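Local coordinates for protein L-asparaginase I (PDB 2OCD) that is an asparaginase 1 family enzyme that probably hydrolyses L-asparagine to L-aspartate and ammonium and assembles as a homotetramer, at residues H5-Y10 and D73-N78; A66-I71 and A95-A100; S102-N107 and F203-I208; G214-Y219 and N236-L241. All coordinates share one frame; numbering follows the deposited sequence.

Contacts 1, 2 and 3 form a connected cluster, their centres 11 to 14 Å apart, whereas the centre of contact 4 lies about 21 to 35 Å from theirs. Helix 65-78 serves contacts 1 and 2, and helix 94-104 serves contacts 2 and 3. Helix 65-78 thus packs against strand 5-12 of the large mixed sheet with one part and against helix 94-104 with another. Along the chain contacts 1 and 2 interlace, contact 3 follows, and contact 4 comes last, in the separate parallel sheet begun by strand 213-217. Contacts 2 and 4 both reach the second subunit, so the two regions of the fold each contribute to the assembly.

Contact 1 of 4, residues H5-Y10 and D73-N78; sequences HIYIAY and DDIAAN
Y7 projects from strand 5-10 toward segment 73-78 on helix 65-78, and its ring is met in two different ways, at the phenol end by D74 and over one face by N78. The D74 carboxylate is turned 72° from the ring, with OD1 at the ring edge and near its plane. Y7 OH lies 2.8 Å from D74 OD2 and 2.9 Å from D74 OD1. Both qualify as weak hydrogen bonds, and because one phenolic proton must serve them, which oxygen receives it is not settled.

N78, one helical turn beyond D74, stacks instead: its CG sits 3.7 Å above the plane of the Y7 ring, displaced toward the rim, with amide and ring planes 26° apart. The first torsions explain the division of labour. D74 CG is anti to its backbone N (chi1 176°), which carries the carboxylate to the phenol, whereas N78 CG lies beside its own backbone N and brings the amide over the ring.

I75 adds a looser apolar touch, CD1 to Y7 CD2 at 4.4 Å, and A9 CB approaches D74 OD1 at 3.9 Å. The short axes run nearly antiparallel and 10.5 Å apart, as helix 65-78 covers strand 5-12 while linking its two neighbours in the sheet, 48-58 and 84-88. From strand 48-58, Y54 OH also hydrogen-bonds D74 OD1. Two phenols converging on one carboxylate would limit its rotation and probably favour its ionised form.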
loop_
_atom_site.group_PDB
_atom_site.type_symbol
_atom_site.label_atom_id
_atom_site.label_comp_id
_atom_site.label_asym_id
_atom_site.label_seq_id
_atom_site.Cartn_x
_atom_site.Cartn_y
_atom_site.Cartn_z
ATOM N N HIS B 5 -16.041 -28.459 -17.951
ATOM C CA HIS B 5 -15.459 -28.245 -19.295
ATOM C C HIS B 5 -15.589 -26.752 -19.700
ATOM O O HIS B 5 -16.695 -26.260 -19.859
ATOM C CB HIS B 5 -16.179 -29.106 -20.340
ATOM C CG HIS B 5 -15.396 -29.312 -21.596
ATOM N ND1 HIS B 5 -15.386 -30.511 -22.275
ATOM C CD2 HIS B 5 -14.546 -28.497 -22.265
ATOM C CE1 HIS B 5 -14.576 -30.418 -23.317
ATOM N NE2 HIS B 5 -14.056 -29.210 -23.336
ATOM N N ILE B 6 -14.468 -26.060 -19.897
ATOM C CA ILE B 6 -14.462 -24.606 -20.219
ATOM C C ILE B 6 -14.040 -24.378 -21.647
ATOM O O ILE B 6 -13.145 -25.049 -22.168
ATOM C CB ILE B 6 -13.533 -23.789 -19.306
ATOM C CG1 ILE B 6 -13.793 -24.176 -17.841
ATOM C CG2 ILE B 6 -13.750 -22.295 -19.500
ATOM C CD1 ILE B 6 -15.233 -23.781 -17.312
ATOM N N TYR B 7 -14.706 -23.440 -22.281
ATOM C CA TYR B 7 -14.447 -23.125 -23.647
ATOM C C TYR B 7 -13.562 -21.875 -23.646
ATOM O O TYR B 7 -13.929 -20.875 -23.021
ATOM C CB TYR B 7 -15.767 -22.854 -24.334
ATOM C CG TYR B 7 -15.679 -22.289 -25.709
ATOM C CD1 TYR B 7 -15.579 -23.125 -26.806
ATOM C CD2 TYR B 7 -15.759 -20.925 -25.922
ATOM C CE1 TYR B 7 -15.522 -22.617 -28.085
ATOM C CE2 TYR B 7 -15.715 -20.397 -27.188
ATOM C CZ TYR B 7 -15.594 -21.240 -28.271
ATOM O OH TYR B 7 -15.558 -20.738 -29.540
ATOM N N ILE B 8 -12.394 -21.962 -24.316
ATOM C CA ILE B 8 -11.516 -20.843 -24.465
ATOM C C ILE B 8 -11.603 -20.325 -25.852
ATOM O O ILE B 8 -11.371 -21.063 -26.821
ATOM C CB ILE B 8 -10.097 -21.226 -24.302
ATOM C CG1 ILE B 8 -9.884 -21.927 -22.963
ATOM C CG2 ILE B 8 -9.232 -19.990 -24.398
ATOM C CD1 ILE B 8 -8.506 -22.574 -22.894
ATOM N N ALA B 9 -11.950 -19.047 -25.950
ATOM C CA ALA B 9 -12.036 -18.349 -27.213
ATOM C C ALA B 9 -10.785 -17.457 -27.329
ATOM O O ALA B 9 -10.657 -16.462 -26.592
ATOM C CB ALA B 9 -13.298 -17.510 -27.217
ATOM N N TYR B 10 -9.836 -17.833 -28.196
ATOM C CA TYR B 10 -8.606 -17.009 -28.407
ATOM C C TYR B 10 -8.945 -16.066 -29.494
ATOM O O TYR B 10 -8.858 -16.418 -30.662
ATOM C CB TYR B 10 -7.357 -17.839 -28.785
ATOM C CG TYR B 10 -6.137 -17.020 -29.122
ATOM C CD1 TYR B 10 -5.807 -15.885 -28.381
ATOM C CD2 TYR B 10 -5.298 -17.375 -30.152
ATOM C CE1 TYR B 10 -4.682 -15.118 -28.672
ATOM C CE2 TYR B 10 -4.166 -16.617 -30.461
ATOM C CZ TYR B 10 -3.859 -15.497 -29.720
ATOM O OH TYR B 10 -2.753 -14.694 -30.043
ATOM N N ASP B 73 -21.817 -13.853 -30.302
ATOM C CA ASP B 73 -22.440 -14.926 -31.075
ATOM C C ASP B 73 -21.742 -16.250 -30.902
ATOM O O ASP B 73 -22.369 -17.278 -30.978
ATOM C CB ASP B 73 -22.462 -14.571 -32.538
ATOM C CG ASP B 73 -23.387 -13.420 -32.840
ATOM O OD1 ASP B 73 -24.309 -13.130 -32.027
ATOM O OD2 ASP B 73 -23.174 -12.816 -33.921
ATOM N N ASP B 74 -20.438 -16.204 -30.688
ATOM C CA ASP B 74 -19.640 -17.397 -30.546
ATOM C C ASP B 74 -20.008 -18.014 -29.197
ATOM O O ASP B 74 -20.414 -19.180 -29.096
ATOM C CB ASP B 74 -18.178 -16.991 -30.636
ATOM C CG ASP B 74 -17.244 -18.125 -30.397
ATOM O OD1 ASP B 74 -16.093 -17.950 -29.921
ATOM O OD2 ASP B 74 -17.669 -19.223 -30.669
ATOM N N ILE B 75 -19.963 -17.205 -28.157
ATOM C CA ILE B 75 -20.436 -17.664 -26.856
ATOM C C ILE B 75 -21.841 -18.341 -26.894
ATOM O O ILE B 75 -22.001 -19.498 -26.394
ATOM C CB ILE B 75 -20.370 -16.508 -25.815
ATOM C CG1 ILE B 75 -18.915 -16.122 -25.610
ATOM C CG2 ILE B 75 -20.978 -16.942 -24.438
ATOM C CD1 ILE B 75 -18.091 -17.303 -25.174
ATOM N N ALA B 76 -22.822 -17.632 -27.462
ATOM C CA ALA B 76 -24.204 -18.124 -27.612
ATOM C C ALA B 76 -24.251 -19.514 -28.247
ATOM O O ALA B 76 -24.960 -20.413 -27.768
ATOM C CB ALA B 76 -25.028 -17.165 -28.483
ATOM N N ALA B 77 -23.488 -19.675 -29.328
ATOM C CA ALA B 77 -23.459 -20.919 -30.048
ATOM C C ALA B 77 -22.908 -21.982 -29.131
ATOM O O ALA B 77 -23.305 -23.126 -29.242
ATOM C CB ALA B 77 -22.618 -20.808 -31.265
ATOM N N ASN B 78 -22.006 -21.631 -28.230
ATOM C CA ASN B 78 -21.389 -22.647 -27.403
ATOM C C ASN B 78 -21.998 -22.703 -26.010
ATOM O O ASN B 78 -21.594 -23.528 -25.146
ATOM C CB ASN B 78 -19.881 -22.419 -27.347
ATOM C CG ASN B 78 -19.206 -22.813 -28.624
ATOM O OD1 ASN B 78 -18.745 -21.963 -29.405
ATOM N ND2 ASN B 78 -19.176 -24.109 -28.882
#

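Contact 2 of 4, residues A66-I71 and A95-A100; sequences ADWQLI and AYTASA
Helix-on-helix packing within the N-terminal alpha/beta region joins W68 of segment 66-71 to A100 and T97 of segment 95-100. The short axes approach to 10.4 Å and cross at -58°, and W68 fills the crossing. Its CG lies beside the backbone N (chi1 -67°), which carries the indole across to the second helix and presents one face to A100. The A100 CB stands 3.5 Å from the centroid of the W68 six-membered ring and only 17° off its normal, a CH-pi contact by both measures. Farther along the indole, W68 CZ2 touches Y96 CB at 4.2 Å.

The one polar atom of the indole, NE1, donates to water 1 over 3.0 Å, and the water lies in the ring plane. The same water approaches T97 OG1, but at a separation too short to be trusted in detail; a firmer partner of T97 OG1 is H89 NE2. T97 is about 7 Å from S60, side chain to side chain, and S60 is predicted to bind substrate, so this water-linked edge sits close to the probable active site. The second subunit also reaches the contact: its P220 packs on W68 and its Q273 hydrogen-bonds Y96 OH.

The two branches of T97 part company: while OG1 serves the polar edge, CG2 turns to the apolar side and touches I71 CD1 at 4.1 Å.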
loop_
_atom_site.group_PDB
_atom_site.type_symbol
_atom_site.label_atom_id
_atom_site.label_comp_id
_atom_site.label_asym_id
_atom_site.label_seq_id
_atom_site.Cartn_x
_atom_site.Cartn_y
_atom_site.Cartn_z
ATOM N N ALA B 66 -19.044 -4.658 -34.316
ATOM C CA ALA B 66 -19.118 -5.904 -35.118
ATOM C C ALA B 66 -18.315 -7.057 -34.472
ATOM O O ALA B 66 -18.808 -8.173 -34.339
ATOM C CB ALA B 66 -18.691 -5.673 -36.570
ATOM N N ASP B 67 -17.093 -6.761 -34.015
ATOM C CA ASP B 67 -16.265 -7.768 -33.336
ATOM C C ASP B 67 -16.877 -8.242 -32.001
ATOM O O ASP B 67 -16.751 -9.412 -31.628
ATOM C CB ASP B 67 -14.855 -7.230 -33.142
ATOM C CG ASP B 67 -14.120 -7.020 -34.471
ATOM O OD1 ASP B 67 -13.927 -8.041 -35.204
ATOM O OD2 ASP B 67 -13.738 -5.848 -34.779
ATOM N N TRP B 68 -17.525 -7.337 -31.279
ATOM C CA TRP B 68 -18.192 -7.693 -30.070
ATOM C C TRP B 68 -19.312 -8.731 -30.361
ATOM O O TRP B 68 -19.465 -9.717 -29.641
ATOM C CB TRP B 68 -18.827 -6.445 -29.485
ATOM C CG TRP B 68 -17.872 -5.390 -28.989
ATOM C CD1 TRP B 68 -16.544 -5.542 -28.774
ATOM C CD2 TRP B 68 -18.196 -4.061 -28.580
ATOM N NE1 TRP B 68 -16.004 -4.384 -28.267
ATOM C CE2 TRP B 68 -16.991 -3.445 -28.157
ATOM C CE3 TRP B 68 -19.377 -3.311 -28.549
ATOM C CZ2 TRP B 68 -16.931 -2.105 -27.698
ATOM C CZ3 TRP B 68 -19.312 -1.960 -28.086
ATOM C CH2 TRP B 68 -18.101 -1.397 -27.662
ATOM N N GLN B 69 -20.100 -8.481 -31.417
ATOM C CA GLN B 69 -21.205 -9.343 -31.824
ATOM C C GLN B 69 -20.691 -10.733 -32.114
ATOM O O GLN B 69 -21.289 -11.718 -31.641
ATOM C CB GLN B 69 -21.867 -8.781 -33.096
ATOM C CG GLN B 69 -23.235 -9.339 -33.453
ATOM C CD GLN B 69 -24.288 -9.058 -32.369
ATOM O OE1 GLN B 69 -24.454 -7.912 -31.893
ATOM N NE2 GLN B 69 -24.974 -10.101 -31.959
ATOM N N LEU B 70 -19.598 -10.804 -32.901
ATOM C CA LEU B 70 -18.879 -12.057 -33.218
ATOM C C LEU B 70 -18.562 -12.816 -31.932
ATOM O O LEU B 70 -18.947 -13.992 -31.811
ATOM C CB LEU B 70 -17.579 -11.783 -33.985
ATOM C CG LEU B 70 -17.695 -11.003 -35.327
ATOM C CD1 LEU B 70 -16.385 -10.928 -36.240
ATOM C CD2 LEU B 70 -18.930 -11.511 -36.142
ATOM N N ILE B 71 -17.932 -12.147 -30.945
ATOM C CA ILE B 71 -17.608 -12.813 -29.694
ATOM C C ILE B 71 -18.912 -13.305 -28.963
ATOM O O ILE B 71 -19.038 -14.479 -28.551
ATOM C CB ILE B 71 -16.751 -11.910 -28.787
ATOM C CG1 ILE B 71 -15.474 -11.423 -29.513
ATOM C CG2 ILE B 71 -16.337 -12.648 -27.552
ATOM C CD1 ILE B 71 -14.725 -10.315 -28.745
ATOM N N ALA B 95 -11.145 -3.860 -21.698
ATOM C CA ALA B 95 -12.195 -3.314 -20.801
ATOM C C ALA B 95 -13.427 -2.901 -21.557
ATOM O O ALA B 95 -14.542 -3.022 -21.037
ATOM C CB ALA B 95 -11.703 -2.160 -19.949
ATOM N N TYR B 96 -13.253 -2.415 -22.779
ATOM C CA TYR B 96 -14.417 -2.066 -23.589
ATOM C C TYR B 96 -15.119 -3.334 -24.001
ATOM O O TYR B 96 -16.344 -3.406 -23.999
ATOM C CB TYR B 96 -14.045 -1.283 -24.818
ATOM C CG TYR B 96 -13.560 0.126 -24.565
ATOM C CD1 TYR B 96 -12.217 0.383 -24.379
ATOM C CD2 TYR B 96 -14.426 1.202 -24.604
ATOM C CE1 TYR B 96 -11.741 1.684 -24.156
ATOM C CE2 TYR B 96 -13.967 2.494 -24.406
ATOM C CZ TYR B 96 -12.626 2.725 -24.170
ATOM O OH TYR B 96 -12.145 4.000 -23.976
ATOM N N THR B 97 -14.372 -4.356 -24.371
ATOM C CA THR B 97 -15.041 -5.570 -24.716
ATOM C C THR B 97 -15.850 -6.124 -23.522
ATOM O O THR B 97 -17.011 -6.505 -23.662
ATOM C CB THR B 97 -14.054 -6.566 -25.264
ATOM O OG1 THR B 97 -13.674 -6.107 -26.571
ATOM C CG2 THR B 97 -14.691 -7.949 -25.375
ATOM N N ALA B 98 -15.240 -6.169 -22.349
ATOM C CA ALA B 98 -15.822 -6.916 -21.217
ATOM C C ALA B 98 -17.107 -6.210 -20.828
ATOM O O ALA B 98 -18.114 -6.830 -20.467
ATOM C CB ALA B 98 -14.868 -6.950 -20.061
ATOM N N SER B 99 -17.056 -4.892 -20.949
ATOM C CA SER B 99 -18.175 -4.053 -20.713
ATOM C C SER B 99 -19.338 -4.296 -21.668
ATOM O O SER B 99 -20.495 -4.498 -21.235
ATOM C CB SER B 99 -17.721 -2.610 -20.814
ATOM O OG SER B 99 -16.966 -2.256 -19.659
ATOM N N ALA B 100 -19.040 -4.170 -22.954
ATOM C CA ALA B 100 -20.003 -4.432 -24.035
ATOM C C ALA B 100 -20.780 -5.711 -23.788
ATOM O O ALA B 100 -22.024 -5.702 -23.815
ATOM C CB ALA B 100 -19.280 -4.531 -25.376
HETATM O O HOH W 1 -13.139 -3.871 -27.565
#

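Contact 3 of 4, residues S102-N107 and F203-I208; sequences SFMFEN and FKVNPI
K204 NZ is gripped twice: it donates to N206 OD1 of its own segment over 2.7 Å, in the plane of that carbonyl, and makes a weak, salt-bridging bond of 3.2 Å to E106 OE2. The E106 and K204 side chains lie side by side and point the same way, while the E106 carboxylate and N206 amide planes stand nearly perpendicular.

The backbones are also joined. N206 N donates to M104 O at 2.8 Å and 178°, virtually straight. E106 and K204 form an antiparallel hydrogen-bonded pair: E106 N donates to K204 O and K204 N to E106 O, both at 3.0 Å.

F105 and V205, the adjacent non-hydrogen-bonded pair, face the other way. There V205 CG2 meets the edge of the F105 ring, 3.7 Å from CD1, while the F203 ring, which also stacks with that of Y79, approaches F105 obliquely, planes 48° apart. M104, a selenomethionine bent at chi3, brings its CE to 3.4 Å from I208 CG2.

At F105 the chain turns out of helix 94-104 into the strand, and the arrangement is a short two-stranded antiparallel ladder joining that helix end to the segment preceding strand 213-217.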
loop_
_atom_site.group_PDB
_atom_site.type_symbol
_atom_site.label_atom_id
_atom_site.label_comp_id
_atom_site.label_asym_id
_atom_site.label_seq_id
_atom_site.Cartn_x
_atom_site.Cartn_y
_atom_site.Cartn_z
ATOM N N SER B 102 -21.175 -7.414 -21.075
ATOM C CA SER B 102 -21.984 -7.458 -19.869
ATOM C C SER B 102 -23.411 -7.062 -20.216
ATOM O O SER B 102 -24.347 -7.739 -19.773
ATOM C CB SER B 102 -21.441 -6.599 -18.746
ATOM O OG SER B 102 -21.713 -5.237 -18.940
ATOM N N PHE B 103 -23.584 -6.030 -21.044
ATOM C CA PHE B 103 -24.947 -5.612 -21.440
ATOM C C PHE B 103 -25.599 -6.511 -22.496
ATOM O O PHE B 103 -26.809 -6.788 -22.405
ATOM C CB PHE B 103 -24.978 -4.154 -21.850
ATOM C CG PHE B 103 -24.541 -3.290 -20.765
ATOM C CD1 PHE B 103 -25.361 -3.113 -19.664
ATOM C CD2 PHE B 103 -23.253 -2.756 -20.756
ATOM C CE1 PHE B 103 -24.976 -2.360 -18.618
ATOM C CE2 PHE B 103 -22.836 -1.989 -19.698
ATOM C CZ PHE B 103 -23.701 -1.796 -18.598
HETATM N N MSE B 104 -24.793 -6.993 -23.445
HETATM C CA MSE B 104 -25.282 -7.860 -24.481
HETATM C C MSE B 104 -25.861 -9.155 -23.983
HETATM O O MSE B 104 -26.781 -9.681 -24.608
HETATM C CB MSE B 104 -24.166 -8.177 -25.464
HETATM C CG MSE B 104 -23.841 -6.981 -26.339
HETATM SE SE MSE B 104 -22.320 -7.229 -27.513
HETATM C CE MSE B 104 -23.224 -8.366 -28.811
ATOM N N PHE B 105 -25.300 -9.695 -22.903
ATOM C CA PHE B 105 -25.780 -10.945 -22.355
ATOM C C PHE B 105 -26.863 -10.643 -21.355
ATOM O O PHE B 105 -26.707 -9.822 -20.479
ATOM C CB PHE B 105 -24.698 -11.754 -21.642
ATOM C CG PHE B 105 -23.585 -12.233 -22.526
ATOM C CD1 PHE B 105 -23.822 -12.696 -23.804
ATOM C CD2 PHE B 105 -22.298 -12.294 -22.041
ATOM C CE1 PHE B 105 -22.791 -13.134 -24.587
ATOM C CE2 PHE B 105 -21.279 -12.750 -22.821
ATOM C CZ PHE B 105 -21.524 -13.159 -24.093
ATOM N N GLU B 106 -27.938 -11.394 -21.463
ATOM C CA GLU B 106 -29.100 -11.215 -20.651
ATOM C C GLU B 106 -29.416 -12.558 -19.971
ATOM O O GLU B 106 -29.524 -13.588 -20.634
ATOM C CB GLU B 106 -30.203 -10.701 -21.564
ATOM C CG GLU B 106 -31.596 -11.058 -21.189
ATOM C CD GLU B 106 -32.572 -9.974 -21.658
ATOM O OE1 GLU B 106 -32.511 -8.859 -21.062
ATOM O OE2 GLU B 106 -33.369 -10.226 -22.606
ATOM N N ASN B 107 -29.512 -12.535 -18.643
ATOM C CA ASN B 107 -29.720 -13.735 -17.833
ATOM C C ASN B 107 -28.612 -14.743 -17.996
ATOM O O ASN B 107 -28.850 -15.930 -18.130
ATOM C CB ASN B 107 -31.083 -14.386 -18.117
ATOM C CG ASN B 107 -32.243 -13.406 -17.971
ATOM O OD1 ASN B 107 -32.218 -12.487 -17.133
ATOM N ND2 ASN B 107 -33.249 -13.577 -18.810
ATOM N N PHE B 203 -31.252 -17.565 -20.921
ATOM C CA PHE B 203 -30.108 -16.838 -21.446
ATOM C C PHE B 203 -30.403 -16.409 -22.853
ATOM O O PHE B 203 -30.925 -17.190 -23.641
ATOM C CB PHE B 203 -28.838 -17.686 -21.451
ATOM C CG PHE B 203 -27.691 -17.101 -22.295
ATOM C CD1 PHE B 203 -26.892 -16.090 -21.810
ATOM C CD2 PHE B 203 -27.419 -17.591 -23.578
ATOM C CE1 PHE B 203 -25.842 -15.592 -22.570
ATOM C CE2 PHE B 203 -26.366 -17.066 -24.352
ATOM C CZ PHE B 203 -25.588 -16.076 -23.840
ATOM N N LYS B 204 -30.040 -15.170 -23.167
ATOM C CA LYS B 204 -30.137 -14.672 -24.518
ATOM C C LYS B 204 -29.039 -13.634 -24.821
ATOM O O LYS B 204 -28.621 -12.911 -23.929
ATOM C CB LYS B 204 -31.494 -14.038 -24.670
ATOM C CG LYS B 204 -31.834 -13.691 -26.080
ATOM C CD LYS B 204 -32.253 -12.211 -26.203
ATOM C CE LYS B 204 -33.574 -11.893 -25.483
ATOM N NZ LYS B 204 -33.990 -10.460 -25.708
ATOM N N VAL B 205 -28.609 -13.560 -26.077
ATOM C CA VAL B 205 -27.742 -12.494 -26.560
ATOM C C VAL B 205 -28.479 -11.421 -27.362
ATOM O O VAL B 205 -29.092 -11.711 -28.382
ATOM C CB VAL B 205 -26.629 -13.033 -27.459
ATOM C CG1 VAL B 205 -25.809 -11.845 -28.045
ATOM C CG2 VAL B 205 -25.760 -14.033 -26.673
ATOM N N ASN B 206 -28.357 -10.166 -26.912
ATOM C CA ASN B 206 -29.016 -9.013 -27.536
ATOM C C ASN B 206 -28.033 -8.297 -28.488
ATOM O O ASN B 206 -26.901 -8.079 -28.128
ATOM C CB ASN B 206 -29.500 -8.021 -26.450
ATOM C CG ASN B 206 -30.746 -8.534 -25.620
ATOM O OD1 ASN B 206 -31.696 -9.180 -26.133
ATOM N ND2 ASN B 206 -30.743 -8.183 -24.328
ATOM N N PRO B 207 -28.483 -7.857 -29.664
ATOM C CA PRO B 207 -27.579 -7.293 -30.670
ATOM C C PRO B 207 -26.999 -5.942 -30.318
ATOM O O PRO B 207 -27.560 -5.201 -29.492
ATOM C CB PRO B 207 -28.469 -7.099 -31.883
ATOM C CG PRO B 207 -29.782 -6.823 -31.311
ATOM C CD PRO B 207 -29.887 -7.737 -30.083
ATOM N N ILE B 208 -25.883 -5.632 -30.977
ATOM C CA ILE B 208 -25.172 -4.374 -30.804
ATOM C C ILE B 208 -24.554 -3.978 -32.143
ATOM O O ILE B 208 -24.041 -4.844 -32.880
ATOM C CB ILE B 208 -24.099 -4.553 -29.754
ATOM C CG1 ILE B 208 -23.648 -3.223 -29.148
ATOM C CG2 ILE B 208 -22.975 -5.394 -30.337
ATOM C CD1 ILE B 208 -23.300 -3.360 -27.546
#

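Contact 4 of 4, residues G214-Y219 and N236-L241; sequences GVITMY and NAMILL
I216, L240 and M238 make up the dense face of this strand pair, whereas V215, T217, I239 and L241 occupy a face that includes the partly exposed T217 and L241. On the dense face I216 CD1 meets L240 CD1 at 3.6 Å, the two side chains lying alongside and pointing the same way. M218 bends at chi2 (-79°), which brings its CE back to L240 CG at 3.5 Å. M238, also a selenomethionine, curls its chain so that CE lies 3.8 Å from G214 CA.

These are parallel neighbours of a beta-alpha-beta unit, strand 213-217, helix 224-231 and strand 237-242, with axes only 17° apart. The helix covers the face of I216 and M238. Five backbone bonds hold the register, among them L241 N to I216 O, 2.7 Å and 174°, and M218 N to L241 O.

The second face is less enclosed, since T217 and L241 keep some exposure even in the assembly. L241 CD1 touches T217 OG1 at 3.4 Å and V215 CG1 at 3.9 Å, both approaches oblique. Here the second subunit comes in, its T217 packing on V215 and L241 and its V215 on T217, while I239 leans on L307 of helix 303-315.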
loop_
_atom_site.group_PDB
_atom_site.type_symbol
_atom_site.label_atom_id
_atom_site.label_comp_id
_atom_site.label_asym_id
_atom_site.label_seq_id
_atom_site.Cartn_x
_atom_site.Cartn_y
_atom_site.Cartn_z
ATOM N N GLY B 214 -20.706 10.954 -29.158
ATOM C CA GLY B 214 -19.698 11.980 -28.868
ATOM C C GLY B 214 -19.225 11.893 -27.435
ATOM O O GLY B 214 -19.960 11.443 -26.569
ATOM N N VAL B 215 -17.985 12.297 -27.179
ATOM C CA VAL B 215 -17.439 12.310 -25.827
ATOM C C VAL B 215 -16.709 13.622 -25.526
ATOM O O VAL B 215 -15.659 13.854 -26.103
ATOM C CB VAL B 215 -16.459 11.155 -25.677
ATOM C CG1 VAL B 215 -15.918 11.082 -24.236
ATOM C CG2 VAL B 215 -17.118 9.871 -26.095
ATOM N N ILE B 216 -17.227 14.464 -24.625
ATOM C CA ILE B 216 -16.603 15.775 -24.327
ATOM C C ILE B 216 -15.959 15.789 -22.935
ATOM O O ILE B 216 -16.587 15.386 -21.943
ATOM C CB ILE B 216 -17.612 16.958 -24.308
ATOM C CG1 ILE B 216 -18.505 17.000 -25.527
ATOM C CG2 ILE B 216 -16.912 18.321 -24.276
ATOM C CD1 ILE B 216 -19.702 17.990 -25.329
ATOM N N THR B 217 -14.719 16.272 -22.897
ATOM C CA THR B 217 -13.959 16.496 -21.690
ATOM C C THR B 217 -13.983 18.006 -21.467
ATOM O O THR B 217 -13.442 18.776 -22.251
ATOM C CB THR B 217 -12.484 16.067 -21.825
ATOM O OG1 THR B 217 -12.402 14.745 -22.384
ATOM C CG2 THR B 217 -11.792 16.109 -20.445
HETATM N N MSE B 218 -14.587 18.428 -20.371
HETATM C CA MSE B 218 -14.651 19.828 -20.105
HETATM C C MSE B 218 -13.264 20.249 -19.649
HETATM O O MSE B 218 -12.565 19.508 -18.985
HETATM C CB MSE B 218 -15.644 20.124 -19.006
HETATM C CG MSE B 218 -17.013 19.649 -19.275
HETATM SE SE MSE B 218 -18.024 20.768 -20.467
HETATM C CE MSE B 218 -19.820 20.152 -20.018
ATOM N N TYR B 219 -12.898 21.453 -20.023
ATOM C CA TYR B 219 -11.770 22.103 -19.445
ATOM C C TYR B 219 -12.218 23.519 -19.266
ATOM O O TYR B 219 -13.227 23.899 -19.805
ATOM C CB TYR B 219 -10.562 22.016 -20.355
ATOM C CG TYR B 219 -10.827 22.363 -21.796
ATOM C CD1 TYR B 219 -10.700 23.671 -22.240
ATOM C CD2 TYR B 219 -11.185 21.365 -22.722
ATOM C CE1 TYR B 219 -10.869 24.012 -23.556
ATOM C CE2 TYR B 219 -11.408 21.676 -24.059
ATOM C CZ TYR B 219 -11.223 23.029 -24.478
ATOM O OH TYR B 219 -11.455 23.396 -25.804
ATOM N N ASN B 236 -25.906 10.551 -31.970
ATOM C CA ASN B 236 -27.156 10.284 -31.244
ATOM C C ASN B 236 -26.985 10.215 -29.701
ATOM O O ASN B 236 -27.997 10.137 -28.967
ATOM C CB ASN B 236 -27.806 8.997 -31.751
ATOM C CG ASN B 236 -26.917 7.776 -31.559
ATOM O OD1 ASN B 236 -25.840 7.855 -30.923
ATOM N ND2 ASN B 236 -27.348 6.636 -32.111
ATOM N N ALA B 237 -25.736 10.211 -29.217
ATOM C CA ALA B 237 -25.454 10.233 -27.778
ATOM C C ALA B 237 -24.140 10.957 -27.500
ATOM O O ALA B 237 -23.329 11.180 -28.406
ATOM C CB ALA B 237 -25.446 8.826 -27.162
HETATM N N MSE B 238 -23.955 11.310 -26.226
HETATM C CA MSE B 238 -22.977 12.284 -25.798
HETATM C C MSE B 238 -22.611 12.048 -24.334
HETATM O O MSE B 238 -23.427 12.225 -23.422
HETATM C CB MSE B 238 -23.616 13.663 -25.968
HETATM C CG MSE B 238 -23.022 14.842 -25.156
HETATM SE SE MSE B 238 -21.388 15.469 -25.955
HETATM C CE MSE B 238 -21.724 14.975 -27.853
ATOM N N ILE B 239 -21.378 11.662 -24.106
ATOM C CA ILE B 239 -20.843 11.529 -22.754
ATOM C C ILE B 239 -20.070 12.809 -22.364
ATOM O O ILE B 239 -19.156 13.240 -23.030
ATOM C CB ILE B 239 -19.933 10.275 -22.616
ATOM C CG1 ILE B 239 -20.721 9.019 -22.982
ATOM C CG2 ILE B 239 -19.377 10.133 -21.191
ATOM C CD1 ILE B 239 -19.828 7.771 -23.050
ATOM N N LEU B 240 -20.457 13.374 -21.234
ATOM C CA LEU B 240 -19.897 14.606 -20.743
ATOM C C LEU B 240 -19.032 14.294 -19.560
ATOM O O LEU B 240 -19.570 13.885 -18.569
ATOM C CB LEU B 240 -21.042 15.444 -20.290
ATOM C CG LEU B 240 -21.045 16.911 -20.573
ATOM C CD1 LEU B 240 -20.957 17.142 -22.086
ATOM C CD2 LEU B 240 -22.384 17.370 -19.934
ATOM N N LEU B 241 -17.702 14.446 -19.683
ATOM C CA LEU B 241 -16.777 14.173 -18.591
ATOM C C LEU B 241 -16.586 15.518 -17.863
ATOM O O LEU B 241 -15.973 16.468 -18.383
ATOM C CB LEU B 241 -15.452 13.568 -19.102
ATOM C CG LEU B 241 -15.480 12.402 -20.127
ATOM C CD1 LEU B 241 -14.179 12.208 -20.964
ATOM C CD2 LEU B 241 -15.877 11.051 -19.482
#